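Local coordinates for ABC transporter ATP-binding protein (PDB 4HZI) that probably binds and hydrolyses ATP as the ATPase subunit of an orphan ABC transporter involved in manganese utilization and tolerance in Leptospira, at residues Q169-N172 with T173-S176; I182-L185 with R186-N190; T127-D130 with T131-G135; E100-I103 with Q104-R107. All coordinates share one frame; numbering follows the deposited sequence.

Contact 1 (Q169-N172 with T173-S176)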
loop_
_atom_site.group_PDB
_atom_site.type_symbol
_atom_site.label_atom_id
_atom_site.label_comp_id
_atom_site.label_asym_id
_atom_site.label_seq_id
_atom_site.Cartn_x
_atom_site.Cartn_y
_atom_site.Cartn_z
ATOM N N GLN A 169 -8.647 26.279 4.300
ATOM C CA GLN A 169 -9.240 24.980 4.653
ATOM C C GLN A 169 -8.272 24.193 5.518
ATOM O O GLN A 169 -7.071 24.169 5.256
ATOM C CB GLN A 169 -9.624 24.177 3.413
ATOM C CG GLN A 169 -10.367 22.895 3.760
ATOM C CD GLN A 169 -10.656 22.045 2.554
ATOM O OE1 GLN A 169 -10.599 22.511 1.419
ATOM N NE2 GLN A 169 -10.978 20.782 2.794
ATOM N N LEU A 170 -8.790 23.548 6.554
ATOM C CA LEU A 170 -7.955 22.720 7.408
ATOM C C LEU A 170 -7.427 21.531 6.595
ATOM O O LEU A 170 -8.178 20.921 5.818
ATOM C CB LEU A 170 -8.748 22.186 8.588
ATOM C CG LEU A 170 -9.350 23.254 9.504
ATOM C CD1 LEU A 170 -10.212 22.580 10.561
ATOM C CD2 LEU A 170 -8.236 24.081 10.134
ATOM N N TYR A 171 -6.156 21.203 6.820
ATOM C CA TYR A 171 -5.467 20.130 6.107
ATOM C C TYR A 171 -6.163 18.787 6.364
ATOM O O TYR A 171 -6.343 17.967 5.448
ATOM C CB TYR A 171 -4.001 20.092 6.568
ATOM C CG TYR A 171 -3.200 18.928 6.021
ATOM C CD1 TYR A 171 -2.591 19.001 4.771
ATOM C CD2 TYR A 171 -3.047 17.759 6.756
ATOM C CE1 TYR A 171 -1.862 17.924 4.266
ATOM C CE2 TYR A 171 -2.323 16.686 6.258
ATOM C CZ TYR A 171 -1.731 16.785 5.010
ATOM O OH TYR A 171 -1.008 15.719 4.524
ATOM N N ASN A 172 -6.598 18.584 7.607
ATOM C CA ASN A 172 -7.255 17.341 7.981
ATOM C C ASN A 172 -8.628 17.121 7.353
ATOM O O ASN A 172 -9.161 16.021 7.425
ATOM C CB ASN A 172 -7.307 17.181 9.510
ATOM C CG ASN A 172 -5.973 16.714 10.096
ATOM O OD1 ASN A 172 -5.143 16.103 9.405
ATOM N ND2 ASN A 172 -5.761 16.996 11.381
ATOM N N THR A 173 -9.174 18.120 6.675
ATOM C CA THR A 173 -10.430 17.927 5.972
ATOM C C THR A 173 -10.241 17.657 4.494
ATOM O O THR A 173 -11.215 17.441 3.772
ATOM C CB THR A 173 -11.376 19.125 6.177
ATOM O OG1 THR A 173 -10.872 20.276 5.478
ATOM C CG2 THR A 173 -11.508 19.422 7.663
ATOM N N LEU A 174 -8.996 17.666 4.015
ATOM C CA LEU A 174 -8.760 17.364 2.614
ATOM C C LEU A 174 -8.958 15.869 2.328
ATOM O O LEU A 174 -8.740 15.027 3.221
ATOM C CB LEU A 174 -7.331 17.763 2.234
ATOM C CG LEU A 174 -6.956 19.246 2.381
ATOM C CD1 LEU A 174 -5.467 19.391 2.116
ATOM C CD2 LEU A 174 -7.744 20.127 1.437
ATOM N N SER A 175 -9.334 15.564 1.088
ATOM C CA SER A 175 -9.329 14.191 0.574
ATOM C C SER A 175 -7.876 13.633 0.625
ATOM O O SER A 175 -6.895 14.390 0.720
ATOM C CB SER A 175 -9.896 14.157 -0.841
ATOM O OG SER A 175 -8.906 14.523 -1.812
ATOM N N SER A 176 -7.733 12.320 0.586
ATOM C CA SER A 176 -6.451 11.715 0.814
ATOM C C SER A 176 -5.493 12.119 -0.312
ATOM O O SER A 176 -4.354 12.390 -0.028
ATOM C CB SER A 176 -6.576 10.186 0.907
ATOM O OG SER A 176 -7.113 9.709 -0.306
#
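Q169 and T173 show how a side-chain relay can tie a chain reversal together. The glutamine's CB points toward T173-S176, and with CG anti to the backbone N (chi1 -174°) the extended chain crosses the threonine side chain at a slant. Its CG passes 3.2 Å from T173 OG1. CD and OE1 then pass the CD2 methyl of L174, each 3.7 Å from it. At the tip, NE2 donates to T173 OG1 over 2.7 Å, nearly straight at 164° and with the oxygen lying in the amide plane.

That hydroxyl is acceptor and donor at once: T173 OG1 donates to L170 O at 2.8 Å. The same carbonyl oxygen receives T173 N at 3.1 Å, so backbone and side chain of one threonine grip it together; the amide comes from above the carbonyl plane, as expected of a tight 3-10 turn. One residue further on, L174 N makes the same i to i+3 backbone bond to Y171 O at 3.0 Å. The apolar side of the turn is closed by Y171 CD1 against L174 CD1, 3.9 Å apart, the two side chains meeting at about a right angle.

The turn lies in the loop between helices 148-160 and 176-188. L174 inserts toward V128 of helix 128-133 and I182 of helix 176-188, while Y171 reaches T131 and L183 on these same two helices. S175 takes the N-cap position of helix 176-188, its N bonded to E178, where the sequence LSSGE is consistent with a variant of the LSGGQ signature motif.

Contact 2 (I182-L185 with R186-N190)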
loop_
_atom_site.group_PDB
_atom_site.type_symbol
_atom_site.label_atom_id
_atom_site.label_comp_id
_atom_site.label_asym_id
_atom_site.label_seq_id
_atom_site.Cartn_x
_atom_site.Cartn_y
_atom_site.Cartn_z
ATOM N N ILE A 182 -0.784 18.901 -1.268
ATOM C CA ILE A 182 -0.357 19.951 -0.383
ATOM C C ILE A 182 1.015 19.641 0.202
ATOM O O ILE A 182 1.871 20.557 0.333
ATOM C CB ILE A 182 -1.436 20.245 0.697
ATOM C CG1 ILE A 182 -2.718 20.815 0.039
ATOM C CG2 ILE A 182 -0.920 21.189 1.743
ATOM C CD1 ILE A 182 -2.531 21.841 -1.041
ATOM N N LEU A 183 1.257 18.366 0.523
ATOM C CA LEU A 183 2.603 17.948 0.917
ATOM C C LEU A 183 3.623 18.162 -0.199
ATOM O O LEU A 183 4.775 18.537 0.086
ATOM C CB LEU A 183 2.635 16.519 1.437
ATOM C CG LEU A 183 1.835 16.329 2.728
ATOM C CD1 LEU A 183 1.836 14.867 3.141
ATOM C CD2 LEU A 183 2.384 17.201 3.836
ATOM N N PHE A 184 3.244 17.959 -1.441
ATOM C CA PHE A 184 4.127 18.283 -2.528
ATOM C C PHE A 184 4.472 19.801 -2.533
ATOM O O PHE A 184 5.641 20.204 -2.647
ATOM C CB PHE A 184 3.511 17.847 -3.824
ATOM C CG PHE A 184 4.352 18.124 -5.045
ATOM C CD1 PHE A 184 4.266 19.331 -5.723
ATOM C CD2 PHE A 184 5.241 17.177 -5.527
ATOM C CE1 PHE A 184 5.023 19.577 -6.858
ATOM C CE2 PHE A 184 6.004 17.416 -6.651
ATOM C CZ PHE A 184 5.917 18.623 -7.314
ATOM N N LEU A 185 3.455 20.645 -2.350
ATOM C CA LEU A 185 3.695 22.099 -2.328
ATOM C C LEU A 185 4.641 22.487 -1.206
ATOM O O LEU A 185 5.571 23.295 -1.387
ATOM C CB LEU A 185 2.368 22.879 -2.241
ATOM C CG LEU A 185 1.447 22.691 -3.425
ATOM C CD1 LEU A 185 0.252 23.614 -3.365
ATOM C CD2 LEU A 185 2.238 22.886 -4.723
ATOM N N ARG A 186 4.408 21.899 -0.044
ATOM C CA ARG A 186 5.262 22.092 1.103
ATOM C C ARG A 186 6.736 21.748 0.790
ATOM O O ARG A 186 7.675 22.457 1.246
ATOM C CB ARG A 186 4.762 21.252 2.241
ATOM C CG ARG A 186 5.656 21.304 3.461
ATOM C CD ARG A 186 5.118 20.464 4.604
ATOM N NE ARG A 186 6.021 20.503 5.742
ATOM C CZ ARG A 186 7.206 19.885 5.821
ATOM N NH1 ARG A 186 7.656 19.130 4.825
ATOM N NH2 ARG A 186 7.962 20.038 6.908
ATOM N N SER A 187 6.911 20.669 0.019
ATOM C CA SER A 187 8.238 20.119 -0.310
ATOM C C SER A 187 9.017 21.065 -1.238
ATOM O O SER A 187 10.251 21.066 -1.252
ATOM C CB SER A 187 8.073 18.656 -0.889
ATOM O OG SER A 187 7.788 18.653 -2.289
ATOM N N ILE A 188 8.305 21.918 -1.978
ATOM C CA ILE A 188 8.954 22.873 -2.874
ATOM C C ILE A 188 8.972 24.333 -2.364
ATOM O O ILE A 188 9.507 25.212 -3.022
ATOM C CB ILE A 188 8.363 22.799 -4.285
ATOM C CG1 ILE A 188 6.885 23.200 -4.295
ATOM C CG2 ILE A 188 8.545 21.403 -4.826
ATOM C CD1 ILE A 188 6.352 23.444 -5.688
ATOM N N VAL A 189 8.449 24.562 -1.168
ATOM C CA VAL A 189 8.403 25.915 -0.576
ATOM C C VAL A 189 9.792 26.611 -0.487
ATOM O O VAL A 189 9.882 27.832 -0.622
ATOM C CB VAL A 189 7.675 25.885 0.803
ATOM C CG1 VAL A 189 8.590 25.416 1.917
ATOM C CG2 VAL A 189 7.095 27.243 1.181
ATOM N N ASN A 190 10.878 25.854 -0.290
ATOM C CA ASN A 190 12.219 26.440 -0.311
ATOM C C ASN A 190 12.871 26.576 -1.679
ATOM O O ASN A 190 14.022 26.966 -1.756
ATOM C CB ASN A 190 13.180 25.646 0.568
ATOM C CG ASN A 190 12.709 25.533 1.991
ATOM O OD1 ASN A 190 12.580 24.428 2.527
ATOM N ND2 ASN A 190 12.423 26.682 2.617
HETATM O O HOH W 1 6.255 17.872 2.254
#
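The phenyl ring of F184 meets I188 obliquely one helical turn later, CE1 lying 4.3 Å from the isoleucine CD1. Y219 of helix 206-222 packs edge-to-face with it and F215 stands almost perpendicular, while L195 and M197 of strand 194-198 also touch it. The other flat group, the guanidinium of R186, carries a water at its edge and in its plane, 3.2 Å from NH1. This water sits 2.7 Å from L183 O and so links the arginine with the preceding turn. The R186 chain, extended as far as NE, brings that atom to T134 OG1, its stronger polar partner.

Between the two flat groups, S187 turns its hydroxyl back on the helix. With OG between its own N and carbonyl carbon (chi1 84°), it donates to F184 O over 2.7 Å, in the carbonyl plane and on a lone pair. The amides of S187 and I188 give the same oxygen weak bonds only. L185 CD2 and I188 CD1, 4.3 Å apart, extend the apolar side.

I188 N has its better bond three residues back, to L185 O at 3.1 Å, consistent with a tighter turn here. A serine hydroxyl thus supplies a buried carbonyl with the well-directed bond that its amides provide poorly.

Contact 3 (T127-D130 with T131-G135)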
loop_
_atom_site.group_PDB
_atom_site.type_symbol
_atom_site.label_atom_id
_atom_site.label_comp_id
_atom_site.label_asym_id
_atom_site.label_seq_id
_atom_site.Cartn_x
_atom_site.Cartn_y
_atom_site.Cartn_z
ATOM N N THR A 127 -4.071 24.972 8.755
ATOM C CA THR A 127 -4.682 25.201 7.458
ATOM C C THR A 127 -3.740 24.666 6.355
ATOM O O THR A 127 -2.594 24.286 6.644
ATOM C CB THR A 127 -4.963 26.691 7.222
ATOM O OG1 THR A 127 -3.723 27.429 7.230
ATOM C CG2 THR A 127 -5.941 27.240 8.311
ATOM N N VAL A 128 -4.234 24.665 5.114
ATOM C CA VAL A 128 -3.439 24.380 3.923
ATOM C C VAL A 128 -2.242 25.330 3.837
ATOM O O VAL A 128 -1.098 24.894 3.738
ATOM C CB VAL A 128 -4.312 24.457 2.649
ATOM C CG1 VAL A 128 -3.505 24.549 1.382
ATOM C CG2 VAL A 128 -5.246 23.260 2.568
ATOM N N LYS A 129 -2.491 26.634 3.919
ATOM C CA LYS A 129 -1.400 27.606 3.825
ATOM C C LYS A 129 -0.376 27.368 4.936
ATOM O O LYS A 129 0.840 27.409 4.710
ATOM C CB LYS A 129 -1.977 29.027 3.903
ATOM C CG LYS A 129 -0.975 30.166 3.815
ATOM C CD LYS A 129 -1.595 31.474 4.334
ATOM C CE LYS A 129 -1.593 31.501 5.862
ATOM N NZ LYS A 129 -2.577 32.457 6.447
ATOM N N ASP A 130 -0.869 27.156 6.146
ATOM C CA ASP A 130 -0.008 26.933 7.290
ATOM C C ASP A 130 0.879 25.699 7.094
ATOM O O ASP A 130 2.057 25.669 7.455
ATOM C CB ASP A 130 -0.860 26.755 8.544
ATOM C CG ASP A 130 -1.538 28.051 8.976
ATOM O OD1 ASP A 130 -1.015 29.137 8.628
ATOM O OD2 ASP A 130 -2.590 27.968 9.653
ATOM N N THR A 131 0.284 24.663 6.542
ATOM C CA THR A 131 0.994 23.415 6.297
ATOM C C THR A 131 2.127 23.641 5.314
ATOM O O THR A 131 3.212 23.119 5.506
ATOM C CB THR A 131 0.000 22.347 5.799
ATOM O OG1 THR A 131 -0.959 22.089 6.839
ATOM C CG2 THR A 131 0.706 21.063 5.450
ATOM N N ILE A 132 1.894 24.438 4.282
ATOM C CA ILE A 132 2.939 24.723 3.335
ATOM C C ILE A 132 4.061 25.515 4.015
ATOM O O ILE A 132 5.240 25.256 3.813
ATOM C CB ILE A 132 2.396 25.408 2.097
ATOM C CG1 ILE A 132 1.391 24.460 1.437
ATOM C CG2 ILE A 132 3.525 25.791 1.144
ATOM C CD1 ILE A 132 0.631 25.061 0.309
ATOM N N LEU A 133 3.688 26.467 4.852
ATOM C CA LEU A 133 4.681 27.288 5.518
ATOM C C LEU A 133 5.550 26.480 6.476
ATOM O O LEU A 133 6.712 26.797 6.655
ATOM C CB LEU A 133 3.990 28.457 6.234
ATOM C CG LEU A 133 3.404 29.503 5.259
ATOM C CD1 LEU A 133 2.415 30.380 6.003
ATOM C CD2 LEU A 133 4.490 30.374 4.630
ATOM N N THR A 134 5.032 25.424 7.086
ATOM C CA THR A 134 5.921 24.588 7.941
ATOM C C THR A 134 7.121 24.029 7.183
ATOM O O THR A 134 8.101 23.634 7.787
ATOM C CB THR A 134 5.199 23.398 8.552
ATOM O OG1 THR A 134 4.714 22.561 7.491
ATOM C CG2 THR A 134 4.059 23.875 9.438
ATOM N N GLY A 135 7.049 24.021 5.858
ATOM C CA GLY A 135 8.154 23.559 5.044
ATOM C C GLY A 135 9.326 24.499 4.982
ATOM O O GLY A 135 10.370 24.122 4.524
#
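T131 illustrates how one residue can bond twice to a single carbonyl. Its OG1 donates to T127 O over 2.7 Å, and its backbone N reaches the same oxygen at 2.9 Å, the two donors arriving from opposite faces of the carbonyl plane. The hydroxyl can do so because OG1 lies beside the backbone N, opposite the carbonyl carbon (chi1 -63°), and is directed back down the helix. A little further on, T134 OG1 donates three residues back, to T131 O at 2.6 Å.

Capping is a second kind of interaction. T127 stands at the N-cap and, with D130, forms a capping box: D130 N donates to T127 OG1, an oxygen whose place is less sure, and T127 N returns a weak bond to D130 OD2. Ordinary i to i+4 bonds carry the helix onward, among them I132 N to V128 O at 3.1 Å and L133 N to K129 O at 3.0 Å.

Apolar packing supplies the third kind. K129 and L133 run side by side in the same direction, K129 CG being 4.0 Å from L133 CD1. On another side of the helix, V128 CG1 and I132 CD1 lie 4.3 Å apart and continue into L158 and I182 of the neighbouring helices.

The first turn of the helix is closed by side chains as well as amides, and the buried T131 hydroxyl spends its proton on the backbone, so a polar group can sit where T131 faces I182 and Y171.

Contact 4 (E100-I103 with Q104-R107)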
loop_
_atom_site.group_PDB
_atom_site.type_symbol
_atom_site.label_atom_id
_atom_site.label_comp_id
_atom_site.label_asym_id
_atom_site.label_seq_id
_atom_site.Cartn_x
_atom_site.Cartn_y
_atom_site.Cartn_z
ATOM N N GLU A 100 31.654 18.309 1.760
ATOM C CA GLU A 100 31.971 19.724 1.586
ATOM C C GLU A 100 30.805 20.608 1.897
ATOM O O GLU A 100 30.966 21.819 1.892
ATOM C CB GLU A 100 32.462 20.009 0.172
ATOM C CG GLU A 100 33.614 19.128 -0.272
ATOM C CD GLU A 100 33.810 19.215 -1.770
ATOM O OE1 GLU A 100 34.111 20.323 -2.268
ATOM O OE2 GLU A 100 33.642 18.191 -2.442
ATOM N N ILE A 101 29.657 20.017 2.210
ATOM C CA ILE A 101 28.439 20.762 2.440
ATOM C C ILE A 101 27.940 20.569 3.856
ATOM O O ILE A 101 27.656 19.436 4.274
ATOM C CB ILE A 101 27.312 20.280 1.486
ATOM C CG1 ILE A 101 27.829 20.209 0.049
ATOM C CG2 ILE A 101 26.087 21.187 1.588
ATOM C CD1 ILE A 101 26.837 19.597 -0.933
ATOM N N ALA A 102 27.762 21.670 4.580
ATOM C CA ALA A 102 27.029 21.582 5.822
ATOM C C ALA A 102 25.683 20.918 5.557
ATOM O O ALA A 102 24.916 21.350 4.683
ATOM C CB ALA A 102 26.845 22.952 6.442
ATOM N N ILE A 103 25.401 19.850 6.289
ATOM C CA ILE A 103 24.174 19.078 6.067
ATOM C C ILE A 103 22.920 19.951 6.183
ATOM O O ILE A 103 21.986 19.761 5.418
ATOM C CB ILE A 103 24.115 17.783 6.943
ATOM C CG1 ILE A 103 24.447 16.552 6.090
ATOM C CG2 ILE A 103 22.728 17.528 7.518
ATOM C CD1 ILE A 103 25.650 16.704 5.180
ATOM N N GLN A 104 22.899 20.927 7.089
ATOM C CA GLN A 104 21.769 21.868 7.103
ATOM C C GLN A 104 21.547 22.574 5.741
ATOM O O GLN A 104 20.397 22.871 5.348
ATOM C CB GLN A 104 21.952 22.904 8.222
ATOM C CG GLN A 104 21.865 24.351 7.782
ATOM C CD GLN A 104 22.122 25.319 8.920
ATOM O OE1 GLN A 104 21.336 25.415 9.852
ATOM N NE2 GLN A 104 23.232 26.029 8.849
ATOM N N ASP A 105 22.637 22.877 5.050
ATOM C CA ASP A 105 22.560 23.571 3.762
ATOM C C ASP A 105 22.137 22.611 2.679
ATOM O O ASP A 105 21.343 22.959 1.795
ATOM C CB ASP A 105 23.884 24.235 3.418
ATOM C CG ASP A 105 24.188 25.418 4.326
ATOM O OD1 ASP A 105 23.249 26.031 4.866
ATOM O OD2 ASP A 105 25.374 25.719 4.521
ATOM N N LEU A 106 22.640 21.385 2.758
ATOM C CA LEU A 106 22.173 20.312 1.872
ATOM C C LEU A 106 20.662 20.184 1.928
ATOM O O LEU A 106 19.999 20.267 0.905
ATOM C CB LEU A 106 22.802 18.995 2.286
ATOM C CG LEU A 106 22.406 17.796 1.461
ATOM C CD1 LEU A 106 23.250 17.838 0.193
ATOM C CD2 LEU A 106 22.625 16.504 2.252
ATOM N N ARG A 107 20.113 20.036 3.125
ATOM C CA ARG A 107 18.671 19.854 3.305
ATOM C C ARG A 107 17.771 20.998 2.842
ATOM O O ARG A 107 16.652 20.770 2.402
ATOM C CB ARG A 107 18.377 19.476 4.750
ATOM C CG ARG A 107 19.078 18.175 5.132
ATOM C CD ARG A 107 18.288 17.314 6.098
ATOM N NE ARG A 107 18.871 17.295 7.433
ATOM C CZ ARG A 107 19.455 16.252 8.014
ATOM N NH1 ARG A 107 19.554 15.085 7.401
ATOM N NH2 ARG A 107 19.935 16.379 9.241
HETATM O O HOH W 2 27.640 24.465 3.709
#
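I103 lays its CG2 methyl over one face of the R107 guanidinium, 3.4 Å above the plane and close to its centre, an apolar cover for a charged group. The arginine can fold back this way because its chain bends at chi2 and chi3. Alongside, I101 sends CG2 to the start of the helix: it sits 3.6 Å from L106 N and 4.0 Å from L106 CB, while the two side chains cross at about a right angle.

Backbone bonds set the spacing of these groups. A102 O accepts from L106 N at 3.0 Å, in the carbonyl plane, with D105 N adding a weak bond. I103 O takes R107 N at 3.0 Å in a nearly straight bond of 170°. A102 is the N-cap residue and has only a methyl to offer. Its own N instead donates to a water at 2.9 Å, and that water donates to D105 OD2 at 2.7 Å, so the link resembles one half of a capping box with water inserted.

Further out, L93 of strand 90-93 touches both I101 and L106, and Y98 also borders L106. R107 NH1 finds its main polar partner in Y81 O, a bond that would help keep the guanidinium face against I103; Q104 OE1 is bonded to I140 N.

This is a helix N-terminus held to its preceding loop by backbone bonds, a water bridge and the I101-L106 apolar contact. In this ABC ATPase domain it opens helix 103-108, the connection from the antiparallel sheet, at strand 96-97, to strand 110-113 at the border of the mixed sheet.

Along the chain the order is contact 4, contact 3, contact 1 and contact 2. The last three cluster: the centres of contacts 2 and 3 are about 9 Å apart, those of 1 and 3 about 12 Å, and those of 1 and 2 about 15 Å. Helices 128-133 and 176-188 touch directly, and the loop entering the latter packs on both, consistent with the helical subdomain of ABC ATPases, where the signature motif is generally presented to nucleotide across the dimer. Contact 4 stands apart, its centre about 19 Å from contact 2 and about 33 Å from contact 1, between the antiparallel and mixed sheets. Its nearest atoms remain about 5 Å from contact 2, without touching.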